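Long-range contact in endoglucanase A (Clostridium longisporum, PDB 6Q1I), which hydrolyses internal beta-1,4-glucosidic linkages in cellulosic chains and mixed-linkage beta-glucans, through the family 5 glycoside hydrolase domain present here: residues 71-76 and 109-114. Sequence-based numbering, arbitrary orientation.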
loop_
_atom_site.group_PDB
_atom_site.type_symbol
_atom_site.label_atom_id
_atom_site.label_comp_id
_atom_site.label_asym_id
_atom_site.label_seq_id
_atom_site.Cartn_x
_atom_site.Cartn_y
_atom_site.Cartn_z
ATOM N N THR A 71 -3.232 -11.418 -2.031
ATOM C CA THR A 71 -2.373 -10.328 -2.469
ATOM C C THR A 71 -1.355 -10.023 -1.383
ATOM O O THR A 71 -1.690 -10.021 -0.192
ATOM C CB THR A 71 -3.231 -9.067 -2.712
ATOM O OG1 THR A 71 -4.141 -9.307 -3.790
ATOM C CG2 THR A 71 -2.387 -7.859 -3.074
ATOM N N ILE A 72 -0.117 -9.736 -1.789
ATOM C CA ILE A 72 0.877 -9.139 -0.902
ATOM C C ILE A 72 1.327 -7.813 -1.512
ATOM O O ILE A 72 1.665 -7.745 -2.703
ATOM C CB ILE A 72 2.065 -10.080 -0.620
ATOM C CG1 ILE A 72 1.586 -11.227 0.277
ATOM C CG2 ILE A 72 3.209 -9.310 0.025
ATOM C CD1 ILE A 72 2.684 -12.174 0.721
ATOM N N ARG A 73 1.309 -6.764 -0.701
ATOM C CA ARG A 73 1.921 -5.490 -1.059
ATOM C C ARG A 73 3.328 -5.460 -0.482
ATOM O O ARG A 73 3.533 -5.813 0.687
ATOM C CB ARG A 73 1.072 -4.326 -0.550
ATOM C CG ARG A 73 1.590 -2.929 -0.873
ATOM C CD ARG A 73 0.489 -1.934 -0.711
ATOM N NE ARG A 73 0.783 -0.506 -0.846
ATOM C CZ ARG A 73 1.046 0.330 0.157
ATOM N NH1 ARG A 73 1.225 -0.120 1.396
ATOM N NH2 ARG A 73 1.141 1.632 -0.079
ATOM N N ILE A 74 4.291 -5.130 -1.338
ATOM C CA ILE A 74 5.705 -5.028 -0.979
ATOM C C ILE A 74 6.047 -3.543 -0.978
ATOM O O ILE A 74 6.546 -3.008 -1.984
ATOM C CB ILE A 74 6.595 -5.829 -1.945
ATOM C CG1 ILE A 74 6.139 -7.291 -1.999
ATOM C CG2 ILE A 74 8.071 -5.732 -1.532
ATOM C CD1 ILE A 74 6.879 -8.128 -3.024
ATOM N N PRO A 75 5.791 -2.828 0.110
ATOM C CA PRO A 75 6.150 -1.406 0.149
ATOM C C PRO A 75 7.667 -1.286 0.079
ATOM O O PRO A 75 8.388 -2.004 0.774
ATOM C CB PRO A 75 5.567 -0.933 1.483
ATOM C CG PRO A 75 5.569 -2.170 2.347
ATOM C CD PRO A 75 5.245 -3.299 1.398
ATOM N N THR A 76 8.152 -0.416 -0.804
ATOM C CA THR A 76 9.578 -0.341 -1.101
ATOM C C THR A 76 10.002 1.115 -1.174
ATOM O O THR A 76 9.407 1.900 -1.921
ATOM C CB THR A 76 9.897 -1.059 -2.419
ATOM O OG1 THR A 76 9.454 -2.418 -2.342
ATOM C CG2 THR A 76 11.387 -1.058 -2.694
ATOM N N TYR A 109 -1.151 -12.082 -6.109
ATOM C CA TYR A 109 -1.013 -10.743 -6.671
ATOM C C TYR A 109 -0.006 -9.982 -5.821
ATOM O O TYR A 109 0.052 -10.156 -4.600
ATOM C CB TYR A 109 -2.363 -9.998 -6.687
ATOM C CG TYR A 109 -3.345 -10.672 -7.601
ATOM C CD1 TYR A 109 -4.196 -11.659 -7.129
ATOM C CD2 TYR A 109 -3.368 -10.383 -8.957
ATOM C CE1 TYR A 109 -5.052 -12.335 -7.978
ATOM C CE2 TYR A 109 -4.223 -11.047 -9.812
ATOM C CZ TYR A 109 -5.064 -12.022 -9.323
ATOM O OH TYR A 109 -5.910 -12.685 -10.190
ATOM N N VAL A 110 0.813 -9.165 -6.469
ATOM C CA VAL A 110 1.850 -8.396 -5.797
ATOM C C VAL A 110 1.683 -6.939 -6.188
ATOM O O VAL A 110 1.609 -6.619 -7.378
ATOM C CB VAL A 110 3.253 -8.894 -6.182
ATOM C CG1 VAL A 110 4.313 -7.979 -5.609
ATOM C CG2 VAL A 110 3.431 -10.318 -5.699
ATOM N N ILE A 111 1.645 -6.058 -5.195
ATOM C CA ILE A 111 1.675 -4.617 -5.413
ATOM C C ILE A 111 3.070 -4.137 -5.039
ATOM O O ILE A 111 3.478 -4.256 -3.876
ATOM C CB ILE A 111 0.627 -3.889 -4.554
ATOM C CG1 ILE A 111 -0.794 -4.355 -4.858
ATOM C CG2 ILE A 111 0.780 -2.384 -4.745
ATOM C CD1 ILE A 111 -1.804 -3.974 -3.774
ATOM N N LEU A 112 3.797 -3.592 -6.013
ATOM C CA LEU A 112 5.127 -3.026 -5.804
ATOM C C LEU A 112 5.016 -1.514 -5.978
ATOM O O LEU A 112 4.607 -1.044 -7.047
ATOM C CB LEU A 112 6.110 -3.607 -6.821
ATOM C CG LEU A 112 7.556 -3.121 -6.678
ATOM C CD1 LEU A 112 8.168 -3.619 -5.351
ATOM C CD2 LEU A 112 8.401 -3.566 -7.866
ATOM N N ASN A 113 5.381 -0.753 -4.946
ATOM C CA ASN A 113 5.207 0.698 -4.961
ATOM C C ASN A 113 6.547 1.419 -4.848
ATOM O O ASN A 113 7.614 0.801 -4.870
ATOM C CB ASN A 113 4.223 1.153 -3.872
ATOM C CG ASN A 113 4.816 1.176 -2.485
ATOM O OD1 ASN A 113 5.984 0.838 -2.279
ATOM N ND2 ASN A 113 3.999 1.589 -1.511
ATOM N N THR A 114 6.483 2.753 -4.803
ATOM C CA THR A 114 7.449 3.559 -4.067
ATOM C C THR A 114 6.778 3.969 -2.759
ATOM O O THR A 114 5.557 4.162 -2.708
ATOM C CB THR A 114 7.944 4.794 -4.838
ATOM O OG1 THR A 114 6.936 5.810 -4.872
ATOM C CG2 THR A 114 8.393 4.437 -6.244
#
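Arg73 runs over Ile111 and ends across the amide of Asn113, inside the TIM barrel where strands 71-74 and 109-113 lie parallel, their axes 16° apart. Three backbone bonds fix the register: Ile72 N to Tyr109 O, Ile111 N to Ile72 O, and Ile74 N to Ile111 O (2.8 Å). Followed outward, Arg73 CB and CG lie against CB of Ile111 (CG to CB 3.9 Å), and CD passes Ile111 CG2 at 4.1 Å. Because the chain is extended from CG to NE (chi3 174°), the guanidinium is carried as far as Asn113. There Arg73 NH2 lies 3.2 Å from Asn113 ND2, two donors that cannot bond; ND2 sits over one guanidinium face, with the guanidinium and amide planes 77° apart. Both nitrogens instead converge on Glu156 OE2, the arginine through a salt bridge. The other amide atom, Asn113 OD1, takes Thr76 N at 2.9 Å, the donor in the carbonyl plane, so the side chain continues the strand pairing where the backbone bonds stop. Toward helix 90-105, Ile74 CD1 meets Val110 CG1 in one of the two modelled conformers of Ile74. Arg73 NH1 also bonds OE1 of Gln284, a glutamine in place of the residue that is probably the nucleophile; the shared carboxylate of Glu156 probably offsets the arginine's charge and holds its guanidinium beside the catalytic site.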